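PDB 6RTE: cytochrome c from Pseudomonas aeruginosa, which catalyses the dehydrogenation of dihydro-heme d1 in heme d1 biosynthesis, using a heme c domain joined to an eight-bladed beta-propeller. Local coordinates for residues 77-81 with 82-86; 493-497 with 498-502; 140-143 with 144-148. One frame throughout, in Å; residues are numbered along the deposited sequence.

Contact 1 (77-81 with 82-86). With HEC (heme c), chain C.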
loop_
_atom_site.group_PDB
_atom_site.type_symbol
_atom_site.label_atom_id
_atom_site.label_comp_id
_atom_site.label_asym_id
_atom_site.label_seq_id
_atom_site.Cartn_x
_atom_site.Cartn_y
_atom_site.Cartn_z
ATOM N N ARG A 77 -0.368 23.058 -11.341
ATOM C CA ARG A 77 -0.061 24.416 -11.773
ATOM C C ARG A 77 0.516 25.238 -10.628
ATOM O O ARG A 77 1.494 25.975 -10.810
ATOM C CB ARG A 77 -1.322 25.076 -12.316
ATOM C CG ARG A 77 -1.070 26.342 -13.110
ATOM C CD ARG A 77 -2.353 26.850 -13.743
ATOM N NE ARG A 77 -2.098 27.998 -14.608
ATOM C CZ ARG A 77 -2.000 29.251 -14.173
ATOM N NH1 ARG A 77 -2.144 29.528 -12.883
ATOM N NH2 ARG A 77 -1.760 30.231 -15.038
ATOM N N GLU A 78 -0.075 25.125 -9.436
ATOM C CA GLU A 78 0.414 25.906 -8.307
ATOM C C GLU A 78 1.790 25.432 -7.870
ATOM O O GLU A 78 2.621 26.252 -7.458
ATOM C CB GLU A 78 -0.582 25.835 -7.149
ATOM C CG GLU A 78 -1.938 26.471 -7.452
ATOM C CD GLU A 78 -1.890 27.998 -7.476
ATOM O OE1 GLU A 78 -0.785 28.573 -7.371
ATOM O OE2 GLU A 78 -2.965 28.626 -7.596
ATOM N N VAL A 79 2.054 24.122 -7.973
ATOM C CA VAL A 79 3.372 23.594 -7.656
ATOM C C VAL A 79 4.411 24.123 -8.639
ATOM O O VAL A 79 5.529 24.482 -8.248
ATOM C CB VAL A 79 3.344 22.052 -7.649
ATOM C CG1 VAL A 79 4.746 21.503 -7.450
ATOM C CG2 VAL A 79 2.422 21.534 -6.558
ATOM N N ILE A 80 4.063 24.174 -9.928
ATOM C CA ILE A 80 5.006 24.665 -10.929
ATOM C C ILE A 80 5.318 26.139 -10.698
ATOM O O ILE A 80 6.446 26.594 -10.929
ATOM C CB ILE A 80 4.445 24.434 -12.346
ATOM C CG1 ILE A 80 4.370 22.939 -12.651
ATOM C CG2 ILE A 80 5.294 25.183 -13.377
ATOM C CD1 ILE A 80 3.573 22.612 -13.911
ATOM N N LEU A 81 4.332 26.913 -10.249
ATOM C CA LEU A 81 4.520 28.356 -10.156
ATOM C C LEU A 81 5.211 28.757 -8.859
ATOM O O LEU A 81 6.116 29.601 -8.869
ATOM C CB LEU A 81 3.173 29.071 -10.280
ATOM C CG LEU A 81 2.540 29.019 -11.668
ATOM C CD1 LEU A 81 1.150 29.618 -11.643
ATOM C CD2 LEU A 81 3.420 29.734 -12.683
ATOM N N HIS A 82 4.801 28.166 -7.738
ATOM C CA HIS A 82 5.284 28.582 -6.430
ATOM C C HIS A 82 6.155 27.535 -5.757
ATOM O O HIS A 82 6.763 27.830 -4.721
ATOM C CB HIS A 82 4.090 28.922 -5.533
ATOM C CG HIS A 82 3.154 29.915 -6.148
ATOM N ND1 HIS A 82 1.825 29.638 -6.388
ATOM C CD2 HIS A 82 3.366 31.173 -6.603
ATOM C CE1 HIS A 82 1.255 30.689 -6.951
ATOM N NE2 HIS A 82 2.169 31.633 -7.091
ATOM N N GLY A 83 6.250 26.338 -6.326
ATOM C CA GLY A 83 7.055 25.296 -5.748
ATOM C C GLY A 83 6.320 24.599 -4.626
ATOM O O GLY A 83 5.204 24.953 -4.244
ATOM N N ARG A 84 6.974 23.575 -4.091
ATOM C CA ARG A 84 6.419 22.830 -2.976
ATOM C C ARG A 84 7.137 23.236 -1.701
ATOM O O ARG A 84 8.370 23.108 -1.635
ATOM C CB ARG A 84 6.560 21.334 -3.210
ATOM C CG ARG A 84 5.773 20.501 -2.230
ATOM C CD ARG A 84 5.568 19.123 -2.785
ATOM N NE ARG A 84 4.369 19.017 -3.612
ATOM C CZ ARG A 84 4.109 17.983 -4.404
ATOM N NH1 ARG A 84 4.973 16.982 -4.488
ATOM N NH2 ARG A 84 2.995 17.945 -5.104
ATOM N N PRO A 85 6.430 23.712 -0.676
ATOM C CA PRO A 85 7.124 24.246 0.502
ATOM C C PRO A 85 8.009 23.187 1.147
ATOM O O PRO A 85 7.562 22.080 1.455
ATOM C CB PRO A 85 5.981 24.684 1.426
ATOM C CG PRO A 85 4.800 23.878 0.995
ATOM C CD PRO A 85 4.968 23.636 -0.479
ATOM N N ALA A 86 9.287 23.532 1.315
ATOM C CA ALA A 86 10.247 22.698 2.037
ATOM C C ALA A 86 10.625 21.446 1.244
ATOM O O ALA A 86 10.775 20.361 1.812
ATOM C CB ALA A 86 9.714 22.320 3.424
HETATM FE FE HEC C . 9.535 19.507 -10.342
HETATM C CHA HEC C . 7.790 17.908 -7.946
HETATM C CHB HEC C . 6.672 19.896 -12.222
HETATM C CHC HEC C . 11.268 21.471 -12.647
HETATM C CHD HEC C . 12.464 18.726 -8.862
HETATM N NA HEC C . 7.612 19.017 -10.139
HETATM C C1A HEC C . 7.102 18.347 -9.053
HETATM C C2A HEC C . 5.710 18.159 -9.233
HETATM C C3A HEC C . 5.393 18.719 -10.427
HETATM C C4A HEC C . 6.577 19.248 -11.000
HETATM C CMA HEC C . 4.024 18.751 -11.036
HETATM C CAA HEC C . 4.763 17.465 -8.279
HETATM C CBA HEC C . 4.774 15.959 -8.593
HETATM C CGA HEC C . 3.962 15.081 -7.674
HETATM O O1A HEC C . 4.043 13.832 -7.787
HETATM O O2A HEC C . 3.226 15.564 -6.806
HETATM N NB HEC C . 9.044 20.501 -12.125
HETATM C C1B HEC C . 7.842 20.516 -12.692
HETATM C C2B HEC C . 7.893 21.282 -13.893
HETATM C C3B HEC C . 9.171 21.747 -14.037
HETATM C C4B HEC C . 9.905 21.221 -12.866
HETATM C CMB HEC C . 6.736 21.527 -14.816
HETATM C CAB HEC C . 9.814 22.622 -15.060
HETATM C CBB HEC C . 8.857 23.751 -15.438
HETATM N NC HEC C . 11.521 20.033 -10.708
HETATM C C1C HEC C . 12.031 20.824 -11.681
HETATM C C2C HEC C . 13.433 20.878 -11.530
HETATM C C3C HEC C . 13.779 20.101 -10.433
HETATM C C4C HEC C . 12.555 19.560 -9.939
HETATM C CMC HEC C . 14.334 21.665 -12.434
HETATM C CAC HEC C . 15.084 19.756 -9.830
HETATM C CBC HEC C . 15.922 20.825 -9.140
HETATM N ND HEC C . 10.015 18.549 -8.777
HETATM C C1D HEC C . 11.248 18.323 -8.319
HETATM C C2D HEC C . 11.200 17.540 -7.076
HETATM C C3D HEC C . 9.911 17.313 -6.810
HETATM C C4D HEC C . 9.172 17.949 -7.907
HETATM C CMD HEC C . 12.379 17.087 -6.256
HETATM C CAD HEC C . 9.351 16.536 -5.644
HETATM C CBD HEC C . 9.138 17.440 -4.426
HETATM C CGD HEC C . 8.567 16.701 -3.238
HETATM O O1D HEC C . 9.331 16.095 -2.472
HETATM O O2D HEC C . 7.350 16.687 -3.000
#

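Contact 2 (493-497 with 498-502)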
loop_
_atom_site.group_PDB
_atom_site.type_symbol
_atom_site.label_atom_id
_atom_site.label_comp_id
_atom_site.label_asym_id
_atom_site.label_seq_id
_atom_site.Cartn_x
_atom_site.Cartn_y
_atom_site.Cartn_z
ATOM N N GLY A 493 1.324 4.742 7.322
ATOM C CA GLY A 493 1.259 3.446 7.975
ATOM C C GLY A 493 2.464 3.185 8.860
ATOM O O GLY A 493 3.546 3.737 8.648
ATOM N N LYS A 494 2.247 2.361 9.893
ATOM C CA LYS A 494 3.326 1.755 10.657
ATOM C C LYS A 494 3.028 0.266 10.772
ATOM O O LYS A 494 1.866 -0.154 10.816
ATOM C CB LYS A 494 3.514 2.391 12.051
ATOM C CG LYS A 494 2.528 1.973 13.142
ATOM C CD LYS A 494 1.088 2.407 12.855
ATOM C CE LYS A 494 0.967 3.887 12.580
ATOM N NZ LYS A 494 -0.461 4.289 12.552
ATOM N N TYR A 495 4.089 -0.533 10.791
ATOM C CA TYR A 495 3.979 -1.966 10.549
ATOM C C TYR A 495 4.864 -2.696 11.536
ATOM O O TYR A 495 6.088 -2.535 11.519
ATOM C CB TYR A 495 4.357 -2.282 9.099
ATOM C CG TYR A 495 3.530 -1.462 8.132
ATOM C CD1 TYR A 495 3.894 -0.161 7.805
ATOM C CD2 TYR A 495 2.359 -1.967 7.588
ATOM C CE1 TYR A 495 3.132 0.604 6.955
ATOM C CE2 TYR A 495 1.586 -1.205 6.729
ATOM C CZ TYR A 495 1.978 0.082 6.414
ATOM O OH TYR A 495 1.220 0.854 5.554
ATOM N N ASN A 496 4.229 -3.479 12.410
ATOM C CA ASN A 496 4.913 -4.215 13.468
ATOM C C ASN A 496 5.379 -5.550 12.911
ATOM O O ASN A 496 4.561 -6.354 12.453
ATOM C CB ASN A 496 3.975 -4.410 14.659
ATOM C CG ASN A 496 4.655 -5.102 15.832
ATOM O OD1 ASN A 496 4.584 -6.329 15.976
ATOM N ND2 ASN A 496 5.324 -4.318 16.672
ATOM N N VAL A 497 6.697 -5.787 12.947
ATOM C CA VAL A 497 7.266 -7.032 12.432
ATOM C C VAL A 497 6.494 -8.235 12.967
ATOM O O VAL A 497 6.014 -9.085 12.203
ATOM C CB VAL A 497 8.759 -7.139 12.801
ATOM C CG1 VAL A 497 9.293 -8.531 12.471
ATOM C CG2 VAL A 497 9.572 -6.071 12.099
ATOM N N GLY A 498 6.391 -8.333 14.292
ATOM C CA GLY A 498 5.784 -9.506 14.902
ATOM C C GLY A 498 4.381 -9.772 14.397
ATOM O O GLY A 498 4.027 -10.904 14.077
ATOM N N ASN A 499 3.559 -8.723 14.313
ATOM C CA ASN A 499 2.187 -8.924 13.863
ATOM C C ASN A 499 2.110 -9.197 12.368
ATOM O O ASN A 499 1.231 -9.944 11.926
ATOM C CB ASN A 499 1.338 -7.712 14.240
ATOM C CG ASN A 499 1.078 -7.635 15.724
ATOM O OD1 ASN A 499 1.002 -8.658 16.396
ATOM N ND2 ASN A 499 0.953 -6.427 16.247
ATOM N N LYS A 500 3.026 -8.637 11.575
ATOM C CA LYS A 500 2.957 -8.835 10.130
ATOM C C LYS A 500 3.382 -10.238 9.718
ATOM O O LYS A 500 2.875 -10.764 8.724
ATOM C CB LYS A 500 3.825 -7.809 9.395
ATOM C CG LYS A 500 3.471 -6.357 9.653
ATOM C CD LYS A 500 2.003 -6.061 9.456
ATOM C CE LYS A 500 1.565 -6.388 8.052
ATOM N NZ LYS A 500 0.288 -5.698 7.733
ATOM N N ILE A 501 4.323 -10.851 10.444
ATOM C CA ILE A 501 4.799 -12.188 10.096
ATOM C C ILE A 501 4.102 -13.290 10.896
ATOM O O ILE A 501 4.331 -14.480 10.616
ATOM C CB ILE A 501 6.329 -12.301 10.281
ATOM C CG1 ILE A 501 6.708 -12.365 11.762
ATOM C CG2 ILE A 501 7.030 -11.124 9.609
ATOM C CD1 ILE A 501 8.201 -12.559 12.007
ATOM N N GLY A 502 3.271 -12.939 11.872
ATOM C CA GLY A 502 2.604 -13.921 12.708
ATOM C C GLY A 502 1.307 -14.436 12.111
ATOM O O GLY A 502 0.796 -13.883 11.129
#

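Contact 3 (140-143 with 144-148)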
loop_
_atom_site.group_PDB
_atom_site.type_symbol
_atom_site.label_atom_id
_atom_site.label_comp_id
_atom_site.label_asym_id
_atom_site.label_seq_id
_atom_site.Cartn_x
_atom_site.Cartn_y
_atom_site.Cartn_z
ATOM N N PRO A 140 21.336 -9.007 14.629
ATOM C CA PRO A 140 20.870 -7.635 14.881
ATOM C C PRO A 140 21.978 -6.797 15.498
ATOM O O PRO A 140 22.610 -7.196 16.479
ATOM C CB PRO A 140 19.689 -7.823 15.837
ATOM C CG PRO A 140 19.193 -9.210 15.550
ATOM C CD PRO A 140 20.443 -10.006 15.241
ATOM N N ARG A 141 22.229 -5.638 14.901
ATOM C CA ARG A 141 23.243 -4.720 15.402
ATOM C C ARG A 141 22.773 -3.913 16.603
ATOM O O ARG A 141 23.566 -3.160 17.178
ATOM C CB ARG A 141 23.674 -3.767 14.288
ATOM C CG ARG A 141 24.672 -4.358 13.311
ATOM C CD ARG A 141 25.015 -3.328 12.253
ATOM N NE ARG A 141 26.350 -3.507 11.690
ATOM C CZ ARG A 141 27.475 -3.162 12.308
ATOM N NH1 ARG A 141 27.437 -2.636 13.526
ATOM N NH2 ARG A 141 28.643 -3.354 11.706
ATOM N N PHE A 142 21.522 -4.080 17.007
ATOM C CA PHE A 142 20.897 -3.288 18.054
ATOM C C PHE A 142 20.414 -4.225 19.151
ATOM O O PHE A 142 20.404 -5.449 18.993
ATOM C CB PHE A 142 19.727 -2.489 17.476
ATOM C CG PHE A 142 18.846 -3.305 16.586
ATOM C CD1 PHE A 142 17.888 -4.147 17.120
ATOM C CD2 PHE A 142 19.002 -3.266 15.207
ATOM C CE1 PHE A 142 17.095 -4.914 16.313
ATOM C CE2 PHE A 142 18.213 -4.020 14.397
ATOM C CZ PHE A 142 17.253 -4.855 14.939
ATOM N N GLU A 143 19.984 -3.630 20.264
ATOM C CA GLU A 143 19.482 -4.403 21.391
ATOM C C GLU A 143 17.966 -4.544 21.389
ATOM O O GLU A 143 17.441 -5.420 22.081
ATOM C CB GLU A 143 19.958 -3.765 22.708
ATOM C CG GLU A 143 21.482 -3.593 22.759
ATOM C CD GLU A 143 22.073 -3.675 24.159
ATOM O OE1 GLU A 143 22.202 -2.618 24.816
ATOM O OE2 GLU A 143 22.433 -4.796 24.596
ATOM N N ALA A 144 17.256 -3.736 20.608
ATOM C CA ALA A 144 15.804 -3.816 20.578
ATOM C C ALA A 144 15.340 -5.181 20.072
ATOM O O ALA A 144 16.036 -5.869 19.318
ATOM C CB ALA A 144 15.232 -2.713 19.686
ATOM N N ASP A 145 14.151 -5.566 20.493
ATOM C CA ASP A 145 13.560 -6.829 20.066
ATOM C C ASP A 145 13.272 -6.784 18.569
ATOM O O ASP A 145 12.458 -5.958 18.122
ATOM C CB ASP A 145 12.290 -7.088 20.880
ATOM C CG ASP A 145 11.515 -8.307 20.401
ATOM O OD1 ASP A 145 12.005 -9.042 19.510
ATOM O OD2 ASP A 145 10.399 -8.517 20.928
ATOM N N PRO A 146 13.915 -7.627 17.754
ATOM C CA PRO A 146 13.663 -7.564 16.300
ATOM C C PRO A 146 12.209 -7.794 15.922
ATOM O O PRO A 146 11.741 -7.264 14.893
ATOM C CB PRO A 146 14.555 -8.676 15.729
ATOM C CG PRO A 146 15.565 -8.970 16.801
ATOM C CD PRO A 146 14.884 -8.680 18.108
ATOM N N LEU A 147 11.480 -8.581 16.700
ATOM C CA LEU A 147 10.103 -8.924 16.366
ATOM C C LEU A 147 9.093 -7.887 16.847
ATOM O O LEU A 147 7.899 -8.022 16.548
ATOM C CB LEU A 147 9.755 -10.301 16.958
ATOM C CG LEU A 147 10.568 -11.456 16.363
ATOM C CD1 LEU A 147 10.202 -12.774 17.038
ATOM C CD2 LEU A 147 10.379 -11.558 14.855
ATOM N N ASN A 148 9.526 -6.856 17.575
ATOM C CA ASN A 148 8.616 -5.792 17.974
ATOM C C ASN A 148 8.961 -4.456 17.325
ATOM O O ASN A 148 8.416 -3.425 17.728
ATOM C CB ASN A 148 8.595 -5.651 19.498
ATOM C CG ASN A 148 7.280 -5.090 20.003
ATOM O OD1 ASN A 148 6.277 -5.069 19.279
ATOM N ND2 ASN A 148 7.271 -4.643 21.250
HETATM O O HOH W 1 18.382 -7.201 19.215
#

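Contact 1 (77-81 with 82-86)
The C-terminal end of helix 73-82 and the loop after it form one wall of the heme c pocket in the cytochrome c domain. Two backbone bonds finish the helix. H82 N donates to E78 O at 2.9 Å, and G83 N donates to V79 O at 2.8 Å. The second is more bent, 131° at the hydrogen, and its donor stands above the carbonyl plane of V79. G83 then leaves the helix with positive phi, a conformation that favours glycine.

On the outer side, E78 and H82 run side by side one turn apart. The E78 chain bends at chi2, -73°, and brings OE1 to the edge of the imidazole, near its plane. Carboxylate and ring are almost coplanar. L81 CB covers one ring face in a CH-pi contact, 4.0 Å from the centroid of the H82 ring.

The other side meets the heme. V79 turns CG1 to the porphyrin, while its CG2 packs 3.9 Å from R84 NH2. I80 CD1 lies 3.5 Å from the heme methyl CMB. R84 bends at chi3, -88°, and brings the edge of its guanidinium to both propionates. R84 NH1 gives a nearly straight bond to O2D of the heme at 2.8 Å and a second bond to O2A. R84 NH2 also donates to O2A of the heme, at 2.9 Å. The arginine probably offsets the propionate charge. R198 binds the heme as well. Together these contacts make a helix C-terminus ended by glycine, followed by an arginine that binds both propionates of a c-type heme.

Contact 2 (493-497 with 498-502)
Y495 lays its CB beside CG of K500, 4.2 Å away, where the last propeller strand, 491-496, turns into the short C-terminal helix 497-501. The K500 chain folds back at chi2 and chi3, which brings K500 NZ to the edge of the Y495 ring, near its plane. N496 is the N-cap of this helix, with CG anti to its own backbone N, chi1 -177°. This swings OD1 over the start of the helix. There N496 OD1 accepts the capping bond from N499 N at 3.1 Å, in the carbonyl plane and on a lone pair. The amide is held at its other end too, because N496 ND2 donates to N148 OD1. The rotation of the group is thus fixed from both sides.

N499 crosses the cap side chain with its amide plane turned 44° from that of N496. Its own ND2 is bound to T455 O.

The first helical bonds follow. N496 O takes K500 N at 2.9 Å, and V497 O takes I501 N at 3.0 Å. Both donors lie nearly along the C=O axis. V497 and I501 lie side by side, pointing the same way, and both pack on L147 in the loop before the first strand. I501 sets CG1 between its backbone N and carbonyl carbon, chi1 74°, and its CD1 ends 4.2 Å from V497 CG1.

Contact 3 (140-143 with 144-148)
F142, P140 and P146 make the tight part of this contact, in the loop that leads to strand 150-154 of the propeller. P140 and P146 meet CG to CG at 3.8 Å, the two side chains crossing at about a right angle. P140 CB also lies over one face of the F142 ring, offset toward the rim. The phenyl edge faces the next residues. F142 CE1 comes within 3.3 Å of A144 O, near the ring plane, and F142 CD1 lies 4.0 Å from A144 CB. F142 reaches there with CG placed between its backbone N and carbonyl carbon, chi1 46°.

The looser side is polar. E143 is exposed and its carboxylate takes no part across the contact. A water bridges the backbone instead, donating to F142 O and to A144 O, each 2.7 Å from its oxygen.

An Asx turn over D145-L147 follows A144. D145 OD1 accepts from L147 N at 2.9 Å, met from above the carboxylate plane. D145 OD2 forms a salt bridge to R456. Across the bend there are apolar contacts, a ring edge against a carbonyl oxygen and one bridging water, but no direct hydrogen bond. The bend therefore probably depends more on proline and phenyl shape than on direct polar bonds.

Contacts 2 and 3 belong together. They touch where the two ends of the propeller meet, in the blade whose sheet pairs strand 491-496 with strand 150-154. A side-chain amide hydrogen bond and an apolar patch join them, and V497 CB packs against the carbonyl oxygen of P146. Contact 2 is partly buried, and its cap and helix bonds are direct. Contact 3 is at the surface and relies on apolar contacts and a water. Contact 1 is also at the surface but stands apart in the cytochrome domain, its nearest atoms about 17 Å from contact 2 and about 28 Å from contact 3. Contact 1 alone holds heme c, through charged as well as apolar groups.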